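Local coordinates for protein endo-1,3-beta-glucanase (Streptomyces sioyaensis, PDB 3DGT) that probably hydrolyses internal beta-1,3 linkages of glucans, as an endo-1,3-beta-glucanase whose catalytic domain of glycoside hydrolase family 16 is the part described, at residues W137-I145 against W156-S164; G189-W197 against A205-V213. One frame throughout, in Å; residues are numbered along the deposited sequence.

Contact 1 (W137-I145 against W156-S164); sequences WPGVGELDI and WATMHCGTS
Glu142 and Asp144 pair with His160 and Thr158 on two antiparallel strands of the beta-sandwich (jelly roll) of glycoside hydrolase family 16. With Glu147, the two acids fit the family's ExDxxE signature, so the face they share with His160 probably belongs to the active site. The backbone N and O of Glu142 and Asp144 are all engaged. Glu142 N donates to His160 O and Glu142 O accepts from His160 N; Asp144 N lies 2.7 Å from Thr158 O, and Thr158 N returns a bond of 2.9 Å to Asp144 O. Asp144 OD2 lies in the plane of the imidazole at its edge, 3.0 Å from His160 CE1 and 3.1 Å from His160 ND1, while His160 NE2 is hydrogen-bonded to Thr172 O. The indole of Trp137, its CG anti to the backbone N (chi1 -168°), brings NE1 within 2.7 Å of Glu142 OE1, which it meets from 36° above the carboxylate plane. The same indole leans obliquely on the histidine, Trp137 CZ2 3.7 Å from His160 CD2. A leucine in place of Trp137 has no N-H to give, and would probably leave Glu142 OE1 without this donor and the carboxylate freer to turn. On the reverse face, Leu143 CD2 packs against Met159 CG. Beyond the strands a water bridges the loops, donating to Gly139 O at 2.7 Å and accepting from Gly162 N at 2.9 Å.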
ATOM      1  N   TRP A 137     -11.532  -6.418  -9.903  1.00 12.92           N
ATOM      2  CA  TRP A 137     -11.577  -5.213  -9.069  1.00 12.99           C
ATOM      3  C   TRP A 137     -12.883  -4.450  -9.317  1.00 13.01           C
ATOM      4  O   TRP A 137     -13.288  -4.305 -10.467  1.00 12.93           O
ATOM      5  CB  TRP A 137     -10.387  -4.302  -9.404  1.00 13.55           C
ATOM      6  CG  TRP A 137     -10.182  -3.176  -8.422  1.00 13.37           C
ATOM      7  CD1 TRP A 137      -9.346  -3.180  -7.336  1.00 13.74           C
ATOM      8  CD2 TRP A 137     -10.834  -1.892  -8.419  1.00 13.62           C
ATOM      9  NE1 TRP A 137      -9.436  -1.985  -6.664  1.00 13.89           N
ATOM     10  CE2 TRP A 137     -10.341  -1.178  -7.303  1.00 13.66           C
ATOM     11  CE3 TRP A 137     -11.783  -1.278  -9.251  1.00 13.15           C
ATOM     12  CZ2 TRP A 137     -10.761   0.125  -7.002  1.00 13.38           C
ATOM     13  CZ3 TRP A 137     -12.200   0.010  -8.949  1.00 13.73           C
ATOM     14  CH2 TRP A 137     -11.692   0.693  -7.829  1.00 13.96           C
ATOM     15  N   PRO A 138     -13.519  -3.905  -8.254  1.00 12.19           N
ATOM     16  CA  PRO A 138     -13.140  -3.904  -6.840  1.00 12.41           C
ATOM     17  C   PRO A 138     -13.750  -5.033  -6.027  1.00 12.03           C
ATOM     18  O   PRO A 138     -13.523  -5.097  -4.824  1.00 11.85           O
ATOM     19  CB  PRO A 138     -13.714  -2.571  -6.361  1.00 11.86           C
ATOM     20  CG  PRO A 138     -15.015  -2.476  -7.122  1.00 13.15           C
ATOM     21  CD  PRO A 138     -14.747  -3.106  -8.469  1.00 12.55           C
ATOM     22  N   GLY A 139     -14.511  -5.920  -6.666  1.00 11.95           N
ATOM     23  CA  GLY A 139     -15.273  -6.929  -5.928  1.00 11.99           C
ATOM     24  C   GLY A 139     -14.401  -7.823  -5.064  1.00 12.18           C
ATOM     25  O   GLY A 139     -14.825  -8.295  -4.014  1.00 12.78           O
ATOM     26  N   VAL A 140     -13.169  -8.056  -5.514  1.00 11.74           N
ATOM     27  CA  VAL A 140     -12.233  -8.954  -4.829  1.00 12.47           C
ATOM     28  C   VAL A 140     -11.697  -8.371  -3.514  1.00 12.18           C
ATOM     29  O   VAL A 140     -11.155  -9.105  -2.673  1.00 12.40           O
ATOM     30  CB  VAL A 140     -11.062  -9.324  -5.784  1.00 12.62           C
ATOM     31  CG1 VAL A 140     -10.123  -8.133  -5.994  1.00 12.91           C
ATOM     32  CG2 VAL A 140     -10.296 -10.535  -5.281  1.00 13.58           C
ATOM     33  N   GLY A 141     -11.840  -7.056  -3.349  1.00 12.59           N
ATOM     34  CA  GLY A 141     -11.409  -6.361  -2.131  1.00 12.29           C
ATOM     35  C   GLY A 141     -10.014  -5.776  -2.214  1.00 12.21           C
ATOM     36  O   GLY A 141      -9.060  -6.454  -2.630  1.00 12.22           O
ATOM     37  N   GLU A 142      -9.905  -4.514  -1.808  1.00 11.68           N
ATOM     38  CA  GLU A 142      -8.625  -3.815  -1.708  1.00 11.66           C
ATOM     39  C   GLU A 142      -8.598  -3.040  -0.407  1.00 11.74           C
ATOM     40  O   GLU A 142      -9.536  -2.310  -0.095  1.00 11.77           O
ATOM     41  CB  GLU A 142      -8.424  -2.852  -2.874  1.00 11.84           C
ATOM     42  CG  GLU A 142      -7.099  -2.078  -2.789  1.00 11.64           C
ATOM     43  CD  GLU A 142      -6.767  -1.330  -4.056  1.00 12.32           C
ATOM     44  OE1 GLU A 142      -7.180  -1.771  -5.147  1.00 15.42           O
ATOM     45  OE2 GLU A 142      -6.053  -0.309  -3.970  1.00 11.71           O
ATOM     46  N   LEU A 143      -7.524  -3.213   0.352  1.00 11.66           N
ATOM     47  CA  LEU A 143      -7.339  -2.458   1.577  1.00 11.47           C
ATOM     48  C   LEU A 143      -6.128  -1.567   1.415  1.00 11.24           C
ATOM     49  O   LEU A 143      -4.996  -2.043   1.396  1.00 11.44           O
ATOM     50  CB  LEU A 143      -7.168  -3.400   2.771  1.00 11.74           C
ATOM     51  CG  LEU A 143      -8.255  -4.459   2.975  1.00 11.81           C
ATOM     52  CD1 LEU A 143      -7.914  -5.380   4.140  1.00 13.31           C
ATOM     53  CD2 LEU A 143      -9.625  -3.832   3.180  1.00 13.81           C
ATOM     54  N   ASP A 144      -6.378  -0.275   1.242  1.00 11.34           N
ATOM     55  CA  ASP A 144      -5.308   0.694   1.091  1.00 11.02           C
ATOM     56  C   ASP A 144      -4.937   1.212   2.465  1.00 11.49           C
ATOM     57  O   ASP A 144      -5.680   1.982   3.067  1.00 11.63           O
ATOM     58  CB  ASP A 144      -5.752   1.828   0.166  1.00 11.29           C
ATOM     59  CG  ASP A 144      -6.053   1.340  -1.231  1.00 11.36           C
ATOM     60  OD1 ASP A 144      -5.276   0.503  -1.752  1.00 11.37           O
ATOM     61  OD2 ASP A 144      -7.042   1.805  -1.834  1.00 12.51           O
ATOM     62  N   ILE A 145      -3.798   0.746   2.971  1.00 11.05           N
ATOM     63  CA  ILE A 145      -3.387   1.049   4.353  1.00 11.38           C
ATOM     64  C   ILE A 145      -2.701   2.417   4.451  1.00 11.56           C
ATOM     65  O   ILE A 145      -2.867   3.149   5.441  1.00 12.30           O
ATOM     66  CB  ILE A 145      -2.490  -0.067   4.922  1.00 11.62           C
ATOM     67  CG1 ILE A 145      -3.147  -1.439   4.706  1.00 11.87           C
ATOM     68  CG2 ILE A 145      -2.184   0.172   6.412  1.00 12.08           C
ATOM     69  CD1 ILE A 145      -2.244  -2.610   5.100  1.00 12.19           C
ATOM     70  N   TRP A 156      -3.934   8.653   3.442  1.00 11.24           N
ATOM     71  CA  TRP A 156      -5.266   8.154   3.113  1.00 11.09           C
ATOM     72  C   TRP A 156      -5.317   6.651   3.351  1.00 11.07           C
ATOM     73  O   TRP A 156      -4.389   5.925   2.976  1.00 11.21           O
ATOM     74  CB  TRP A 156      -5.581   8.408   1.635  1.00 10.99           C
ATOM     75  CG  TRP A 156      -5.949   9.817   1.205  1.00 11.11           C
ATOM     76  CD1 TRP A 156      -7.198  10.281   0.934  1.00 11.78           C
ATOM     77  CD2 TRP A 156      -5.047  10.910   0.928  1.00 11.50           C
ATOM     78  NE1 TRP A 156      -7.145  11.597   0.516  1.00 11.71           N
ATOM     79  CE2 TRP A 156      -5.836  12.006   0.508  1.00 11.73           C
ATOM     80  CE3 TRP A 156      -3.652  11.065   0.991  1.00 12.63           C
ATOM     81  CZ2 TRP A 156      -5.282  13.239   0.153  1.00 12.27           C
ATOM     82  CZ3 TRP A 156      -3.094  12.302   0.626  1.00 12.05           C
ATOM     83  CH2 TRP A 156      -3.913  13.371   0.224  1.00 11.94           C
ATOM     84  N   ALA A 157      -6.408   6.188   3.959  1.00 11.21           N
ATOM     85  CA  ALA A 157      -6.663   4.754   4.134  1.00 11.27           C
ATOM     86  C   ALA A 157      -8.067   4.468   3.648  1.00 11.20           C
ATOM     87  O   ALA A 157      -8.990   5.226   3.937  1.00 11.66           O
ATOM     88  CB  ALA A 157      -6.526   4.347   5.578  1.00 12.01           C
ATOM     89  N   THR A 158      -8.224   3.377   2.910  1.00 11.48           N
ATOM     90  CA  THR A 158      -9.449   3.138   2.153  1.00 11.70           C
ATOM     91  C   THR A 158      -9.724   1.652   1.970  1.00 11.73           C
ATOM     92  O   THR A 158      -8.798   0.871   1.722  1.00 12.35           O
ATOM     93  CB  THR A 158      -9.339   3.761   0.738  1.00 11.84           C
ATOM     94  OG1 THR A 158      -8.852   5.109   0.828  1.00 12.25           O
ATOM     95  CG2 THR A 158     -10.684   3.770   0.054  1.00 11.94           C
ATOM     96  N   MET A 159     -11.000   1.268   2.052  1.00 11.95           N
ATOM     97  CA  MET A 159     -11.420  -0.034   1.538  1.00 12.10           C
ATOM     98  C   MET A 159     -12.187   0.114   0.236  1.00 11.73           C
ATOM     99  O   MET A 159     -13.114   0.916   0.142  1.00 12.38           O
ATOM    100  CB  MET A 159     -12.270  -0.811   2.547  1.00 12.31           C
ATOM    101  CG  MET A 159     -12.755  -2.144   1.997  1.00 12.51           C
ATOM    102  SD  MET A 159     -13.503  -3.125   3.300  1.00 13.69           S
ATOM    103  CE  MET A 159     -13.902  -4.626   2.400  1.00 13.91           C
ATOM    104  N   HIS A 160     -11.803  -0.696  -0.748  1.00 11.87           N
ATOM    105  CA  HIS A 160     -12.538  -0.804  -2.002  1.00 12.12           C
ATOM    106  C   HIS A 160     -13.233  -2.155  -2.063  1.00 12.42           C
ATOM    107  O   HIS A 160     -12.693  -3.159  -1.599  1.00 12.42           O
ATOM    108  CB  HIS A 160     -11.595  -0.612  -3.188  1.00 12.70           C
ATOM    109  CG  HIS A 160     -11.086   0.792  -3.324  1.00 12.38           C
ATOM    110  ND1 HIS A 160      -9.882   1.216  -2.800  1.00 14.23           N
ATOM    111  CD2 HIS A 160     -11.644   1.878  -3.908  1.00 10.29           C
ATOM    112  CE1 HIS A 160      -9.719   2.503  -3.070  1.00 10.96           C
ATOM    113  NE2 HIS A 160     -10.775   2.926  -3.742  1.00 14.74           N
ATOM    114  N   CYS A 161     -14.440  -2.162  -2.632  1.00 12.42           N
ATOM    115  CA  CYS A 161     -15.308  -3.337  -2.631  1.00 13.04           C
ATOM    116  C   CYS A 161     -16.512  -3.135  -3.547  1.00 12.85           C
ATOM    117  O   CYS A 161     -16.746  -2.030  -4.058  1.00 12.78           O
ATOM    118  CB  CYS A 161     -15.771  -3.685  -1.197  1.00 13.37           C
ATOM    119  SG  CYS A 161     -16.029  -2.275  -0.053  1.00 16.34           S
ATOM    120  N   GLY A 162     -17.259  -4.217  -3.761  1.00 13.27           N
ATOM    121  CA  GLY A 162     -18.545  -4.132  -4.428  1.00 13.39           C
ATOM    122  C   GLY A 162     -18.403  -3.976  -5.926  1.00 13.40           C
ATOM    123  O   GLY A 162     -17.729  -4.770  -6.583  1.00 14.00           O
ATOM    124  N   THR A 163     -19.057  -2.945  -6.454  1.00 13.50           N
ATOM    125  CA  THR A 163     -19.021  -2.638  -7.882  1.00 14.04           C
ATOM    126  C   THR A 163     -18.510  -1.219  -8.102  1.00 14.14           C
ATOM    127  O   THR A 163     -18.491  -0.410  -7.181  1.00 13.61           O
ATOM    128  CB  THR A 163     -20.420  -2.760  -8.507  1.00 14.76           C
ATOM    129  OG1 THR A 163     -21.353  -2.009  -7.722  1.00 16.76           O
ATOM    130  CG2 THR A 163     -20.862  -4.219  -8.565  1.00 15.45           C
ATOM    131  N   SER A 164     -18.075  -0.934  -9.321  1.00 14.08           N
ATOM    132  CA  SER A 164     -17.602   0.402  -9.676  1.00 14.23           C
ATOM    133  C   SER A 164     -18.160   0.760 -11.045  1.00 14.61           C
ATOM    134  O   SER A 164     -18.228  -0.110 -11.902  1.00 14.39           O
ATOM    135  CB  SER A 164     -16.075   0.428  -9.723  1.00 14.36           C
ATOM    136  OG  SER A 164     -15.582   1.762  -9.790  1.00 14.99           O
TER
HETATM  137  O   HOH W   1     -16.997  -6.998  -2.942  1.00 14.23           O

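Contact 2 (G189-W197 against A205-V213); sequences GFHTYTMEW and AIRFSVDGV. Unlike the reference sequence in segment 189-197: Phe190 (reference Leu).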
ATOM      1  N   GLY A 189      10.017  11.673   8.158  1.00 11.71           N
ATOM      2  CA  GLY A 189      10.610  10.506   8.807  1.00 11.47           C
ATOM      3  C   GLY A 189       9.603   9.383   8.909  1.00 11.20           C
ATOM      4  O   GLY A 189       8.566   9.392   8.234  1.00 11.34           O
ATOM      5  N   PHE A 190       9.919   8.412   9.762  1.00 10.86           N
ATOM      6  CA  PHE A 190       9.101   7.213   9.884  1.00 10.43           C
ATOM      7  C   PHE A 190       7.774   7.455  10.578  1.00 11.02           C
ATOM      8  O   PHE A 190       7.688   8.215  11.539  1.00 11.90           O
ATOM      9  CB  PHE A 190       9.866   6.114  10.622  1.00 10.67           C
ATOM     10  CG  PHE A 190      11.023   5.562   9.849  1.00 11.39           C
ATOM     11  CD1 PHE A 190      10.817   4.832   8.684  1.00 10.59           C
ATOM     12  CD2 PHE A 190      12.321   5.748  10.300  1.00 11.41           C
ATOM     13  CE1 PHE A 190      11.894   4.311   7.967  1.00 11.82           C
ATOM     14  CE2 PHE A 190      13.407   5.221   9.596  1.00 11.98           C
ATOM     15  CZ  PHE A 190      13.188   4.507   8.423  1.00 12.05           C
ATOM     16  N   HIS A 191       6.756   6.766  10.072  1.00 10.88           N
ATOM     17  CA  HIS A 191       5.476   6.615  10.739  1.00 10.91           C
ATOM     18  C   HIS A 191       5.019   5.193  10.532  1.00 11.29           C
ATOM     19  O   HIS A 191       5.511   4.506   9.637  1.00 10.89           O
ATOM     20  CB  HIS A 191       4.456   7.603  10.170  1.00 11.56           C
ATOM     21  CG  HIS A 191       4.727   9.015  10.577  1.00 11.51           C
ATOM     22  ND1 HIS A 191       5.545   9.869   9.865  1.00 13.01           N
ATOM     23  CD2 HIS A 191       4.309   9.707  11.659  1.00  9.29           C
ATOM     24  CE1 HIS A 191       5.605  11.034  10.494  1.00  9.54           C
ATOM     25  NE2 HIS A 191       4.855  10.962  11.578  1.00 13.94           N
ATOM     26  N   THR A 192       4.100   4.744  11.378  1.00 11.56           N
ATOM     27  CA  THR A 192       3.596   3.376  11.321  1.00 12.37           C
ATOM     28  C   THR A 192       2.169   3.398  10.798  1.00 12.55           C
ATOM     29  O   THR A 192       1.338   4.147  11.301  1.00 14.12           O
ATOM     30  CB  THR A 192       3.670   2.739  12.734  1.00 12.90           C
ATOM     31  OG1 THR A 192       5.022   2.826  13.201  1.00 15.31           O
ATOM     32  CG2 THR A 192       3.245   1.307  12.749  1.00 14.75           C
ATOM     33  N   TYR A 193       1.900   2.586   9.779  1.00 11.49           N
ATOM     34  CA  TYR A 193       0.590   2.516   9.129  1.00 10.90           C
ATOM     35  C   TYR A 193       0.060   1.112   9.304  1.00 10.95           C
ATOM     36  O   TYR A 193       0.720   0.150   8.921  1.00 10.45           O
ATOM     37  CB  TYR A 193       0.727   2.873   7.641  1.00 10.92           C
ATOM     38  CG  TYR A 193       1.317   4.252   7.441  1.00 11.04           C
ATOM     39  CD1 TYR A 193       2.696   4.435   7.362  1.00  9.79           C
ATOM     40  CD2 TYR A 193       0.502   5.374   7.354  1.00 10.57           C
ATOM     41  CE1 TYR A 193       3.241   5.695   7.216  1.00 10.64           C
ATOM     42  CE2 TYR A 193       1.038   6.637   7.209  1.00 12.19           C
ATOM     43  CZ  TYR A 193       2.400   6.787   7.125  1.00 11.10           C
ATOM     44  OH  TYR A 193       2.904   8.053   6.968  1.00 12.38           O
ATOM     45  N   THR A 194      -1.134   1.000   9.880  1.00 11.03           N
ATOM     46  CA  THR A 194      -1.634  -0.294  10.351  1.00 11.62           C
ATOM     47  C   THR A 194      -3.081  -0.527   9.950  1.00 11.79           C
ATOM     48  O   THR A 194      -3.915   0.382  10.012  1.00 11.92           O
ATOM     49  CB  THR A 194      -1.541  -0.378  11.898  1.00 11.97           C
ATOM     50  OG1 THR A 194      -0.224  -0.004  12.315  1.00 13.03           O
ATOM     51  CG2 THR A 194      -1.842  -1.788  12.408  1.00 12.38           C
ATOM     52  N   MET A 195      -3.360  -1.757   9.538  1.00 11.53           N
ATOM     53  CA  MET A 195      -4.712  -2.216   9.280  1.00 11.82           C
ATOM     54  C   MET A 195      -4.982  -3.351  10.256  1.00 11.96           C
ATOM     55  O   MET A 195      -4.232  -4.327  10.284  1.00 12.60           O
ATOM     56  CB  MET A 195      -4.803  -2.707   7.833  1.00 12.05           C
ATOM     57  CG  MET A 195      -6.195  -3.113   7.339  1.00 12.77           C
ATOM     58  SD  MET A 195      -6.819  -4.679   8.012  1.00 13.28           S
ATOM     59  CE  MET A 195      -5.559  -5.834   7.501  1.00 15.21           C
ATOM     60  N   GLU A 196      -6.021  -3.196  11.083  1.00 11.85           N
ATOM     61  CA  GLU A 196      -6.498  -4.293  11.913  1.00 12.32           C
ATOM     62  C   GLU A 196      -7.813  -4.835  11.358  1.00 12.38           C
ATOM     63  O   GLU A 196      -8.779  -4.096  11.163  1.00 12.56           O
ATOM     64  CB  GLU A 196      -6.650  -3.893  13.384  1.00 12.80           C
ATOM     65  CG  GLU A 196      -7.230  -5.028  14.237  1.00 14.70           C
ATOM     66  CD  GLU A 196      -7.408  -4.658  15.686  1.00 17.73           C
ATOM     67  OE1 GLU A 196      -6.402  -4.540  16.403  1.00 20.04           O
ATOM     68  OE2 GLU A 196      -8.561  -4.515  16.120  1.00 20.95           O
ATOM     69  N   TRP A 197      -7.812  -6.138  11.102  1.00 12.56           N
ATOM     70  CA  TRP A 197      -8.938  -6.852  10.541  1.00 12.71           C
ATOM     71  C   TRP A 197      -9.490  -7.691  11.686  1.00 12.73           C
ATOM     72  O   TRP A 197      -8.845  -8.645  12.146  1.00 12.96           O
ATOM     73  CB  TRP A 197      -8.401  -7.718   9.411  1.00 12.71           C
ATOM     74  CG  TRP A 197      -9.359  -8.557   8.602  1.00 12.58           C
ATOM     75  CD1 TRP A 197     -10.696  -8.790   8.817  1.00 13.75           C
ATOM     76  CD2 TRP A 197      -8.989  -9.341   7.470  1.00 13.39           C
ATOM     77  NE1 TRP A 197     -11.181  -9.653   7.846  1.00 13.95           N
ATOM     78  CE2 TRP A 197     -10.146 -10.006   7.017  1.00 13.42           C
ATOM     79  CE3 TRP A 197      -7.781  -9.527   6.780  1.00 13.19           C
ATOM     80  CZ2 TRP A 197     -10.127 -10.854   5.907  1.00 13.37           C
ATOM     81  CZ3 TRP A 197      -7.760 -10.373   5.686  1.00 13.43           C
ATOM     82  CH2 TRP A 197      -8.927 -11.017   5.255  1.00 13.59           C
ATOM     83  N   ALA A 205     -15.126  -5.850  11.492  1.00 13.32           N
ATOM     84  CA  ALA A 205     -14.612  -4.504  11.255  1.00 13.68           C
ATOM     85  C   ALA A 205     -13.180  -4.516  10.779  1.00 14.00           C
ATOM     86  O   ALA A 205     -12.402  -5.413  11.109  1.00 14.01           O
ATOM     87  CB  ALA A 205     -14.728  -3.661  12.518  1.00 14.26           C
ATOM     88  N   ILE A 206     -12.854  -3.500   9.997  1.00 14.06           N
ATOM     89  CA  ILE A 206     -11.483  -3.235   9.583  1.00 14.99           C
ATOM     90  C   ILE A 206     -11.147  -1.811  10.043  1.00 14.69           C
ATOM     91  O   ILE A 206     -11.910  -0.871   9.786  1.00 15.02           O
ATOM     92  CB  ILE A 206     -11.311  -3.457   8.062  1.00 15.06           C
ATOM     93  CG1 ILE A 206     -11.414  -4.967   7.776  1.00 15.92           C
ATOM     94  CG2 ILE A 206      -9.981  -2.850   7.554  1.00 16.46           C
ATOM     95  CD1 ILE A 206     -11.534  -5.346   6.301  1.00 16.10           C
ATOM     96  N   ARG A 207     -10.044  -1.658  10.777  1.00 14.64           N
ATOM     97  CA  ARG A 207      -9.653  -0.343  11.287  1.00 15.66           C
ATOM     98  C   ARG A 207      -8.284   0.046  10.779  1.00 13.62           C
ATOM     99  O   ARG A 207      -7.337  -0.734  10.882  1.00 13.96           O
ATOM    100  CB  ARG A 207      -9.690  -0.258  12.825  1.00 15.64           C
ATOM    101  CG  ARG A 207      -8.980  -1.356  13.592  1.00 19.71           C
ATOM    102  CD  ARG A 207      -9.411  -1.390  15.063  1.00 19.45           C
ATOM    103  NE  ARG A 207     -10.860  -1.493  15.184  1.00 22.20           N
ATOM    104  CZ  ARG A 207     -11.532  -2.587  15.544  1.00 21.10           C
ATOM    105  NH1 ARG A 207     -10.903  -3.706  15.875  1.00 22.80           N
ATOM    106  NH2 ARG A 207     -12.850  -2.549  15.582  1.00 22.16           N
ATOM    107  N   PHE A 208      -8.198   1.248  10.216  1.00 12.74           N
ATOM    108  CA  PHE A 208      -6.933   1.791   9.733  1.00 11.85           C
ATOM    109  C   PHE A 208      -6.412   2.843  10.689  1.00 11.15           C
ATOM    110  O   PHE A 208      -7.172   3.723  11.132  1.00 11.64           O
ATOM    111  CB  PHE A 208      -7.108   2.438   8.364  1.00 12.24           C
ATOM    112  CG  PHE A 208      -7.577   1.495   7.287  1.00 11.97           C
ATOM    113  CD1 PHE A 208      -6.664   0.716   6.575  1.00 11.05           C
ATOM    114  CD2 PHE A 208      -8.924   1.412   6.955  1.00 13.73           C
ATOM    115  CE1 PHE A 208      -7.106  -0.130   5.562  1.00 12.10           C
ATOM    116  CE2 PHE A 208      -9.366   0.567   5.935  1.00 12.83           C
ATOM    117  CZ  PHE A 208      -8.457  -0.205   5.244  1.00 12.08           C
ATOM    118  N   SER A 209      -5.120   2.744  11.000  1.00 10.84           N
ATOM    119  CA  SER A 209      -4.475   3.676  11.925  1.00 11.71           C
ATOM    120  C   SER A 209      -3.128   4.173  11.421  1.00 11.66           C
ATOM    121  O   SER A 209      -2.492   3.544  10.571  1.00 12.17           O
ATOM    122  CB  SER A 209      -4.319   3.035  13.303  1.00 11.87           C
ATOM    123  OG  SER A 209      -3.608   1.816  13.234  1.00 12.67           O
ATOM    124  N   VAL A 210      -2.717   5.316  11.960  1.00 11.71           N
ATOM    125  CA  VAL A 210      -1.375   5.844  11.758  1.00 11.74           C
ATOM    126  C   VAL A 210      -0.795   6.155  13.132  1.00 11.73           C
ATOM    127  O   VAL A 210      -1.443   6.793  13.960  1.00 11.75           O
ATOM    128  CB  VAL A 210      -1.343   7.085  10.811  1.00 11.92           C
ATOM    129  CG1 VAL A 210      -2.243   8.218  11.330  1.00 11.64           C
ATOM    130  CG2 VAL A 210       0.098   7.584  10.626  1.00 12.51           C
ATOM    131  N   ASP A 211       0.418   5.670  13.371  1.00 12.23           N
ATOM    132  CA  ASP A 211       1.091   5.820  14.669  1.00 12.35           C
ATOM    133  C   ASP A 211       0.170   5.445  15.830  1.00 12.58           C
ATOM    134  O   ASP A 211       0.143   6.114  16.870  1.00 13.18           O
ATOM    135  CB  ASP A 211       1.622   7.245  14.838  1.00 12.46           C
ATOM    136  CG  ASP A 211       2.651   7.620  13.794  1.00 12.16           C
ATOM    137  OD1 ASP A 211       3.357   6.724  13.279  1.00 13.19           O
ATOM    138  OD2 ASP A 211       2.742   8.822  13.497  1.00 12.26           O
ATOM    139  N   GLY A 212      -0.592   4.375  15.632  1.00 13.06           N
ATOM    140  CA  GLY A 212      -1.470   3.863  16.675  1.00 13.80           C
ATOM    141  C   GLY A 212      -2.804   4.576  16.837  1.00 14.62           C
ATOM    142  O   GLY A 212      -3.570   4.235  17.752  1.00 15.94           O
ATOM    143  N   VAL A 213      -3.106   5.539  15.956  1.00 13.97           N
ATOM    144  CA  VAL A 213      -4.335   6.339  16.070  1.00 14.82           C
ATOM    145  C   VAL A 213      -5.296   5.995  14.936  1.00 14.23           C
ATOM    146  O   VAL A 213      -4.981   6.180  13.766  1.00 13.78           O
ATOM    147  CB  VAL A 213      -4.035   7.852  16.078  1.00 15.33           C
ATOM    148  CG1 VAL A 213      -5.300   8.624  16.468  1.00 16.21           C
ATOM    149  CG2 VAL A 213      -2.912   8.176  17.074  1.00 17.12           C
TER
HETATM  150  O   HOH W   2      -0.336   2.653  13.315  1.00 16.54           O
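Thr194 and Ser209, like Glu196 and Arg207, are hydrogen-bonded pairs of an antiparallel beta hairpin in the family 16 beta-sandwich, where backbone pairing carries two unlike faces, one packed into the interior. Each of these pairs exchanges two N-H...O=C bonds, of which Glu196 N to Arg207 O measures 2.8 Å. Near the Asp211 end the pattern changes: Asp211 N still donates to Thr192 O, but it is the side-chain oxygen Asp211 OD1 that takes Thr192 N, at 2.8 Å and nearly along its C-O axis. A water joins this end to the strand by donating to Thr192 O and Thr194 OG1 and accepting from Gly212 N; Thr194 OG1 is also hydrogen-bonded to Glu103.

Charge gathers on the same face. Glu196 OE2 and Arg207 NH1 form a salt bridge whose 2.5 Å is shorter than usual, its exact length doubtful; the carboxylate stands 86° to the guanidinium and meets it at its edge. The bend at chi3 (54°) turns the guanidinium toward Glu196 OE2, whose side chain lies alongside, and each group has a second mate, Arg101 for Glu196 and Asp198 for Arg207.

Apolar packing fills the other face. Met195 CG rests 3.6 Å from Phe208 CE1, its SD 3.7 Å from Ile206 CG2; Ile206 CD1 lies over one face of the Trp197 ring, and Val210 CG2 lies 3.7 Å from Tyr193 CE2.

The hairpin lies between strand 99-107, bonded to 191-198, and strand 213-219, bonded to 205-210, while Tyr193, Phe208 and Val210 reach across to strand 155-160.

The chain completes 137-145 and 156-164 before it reaches 189-197, and both contacts fall within the family 16 region. Their centres lie about 17 Å apart, yet they meet in the sandwich interior: Ala157 CB approaches Phe208 CB to 3.4 Å, and Ile145 packs on the backbone of Thr194. The aromatic and aliphatic face of 189-197 and 205-213 thus backs the strand that carries the first two acids of the ExDxxE signature, whose acidic face turns to the probable active site. Strand 99-107 joins contact 2 to strand 266-276, which holds the magnesium ligand Asp269, so one layer contributes that ligand and the other probably lines the catalytic cleft.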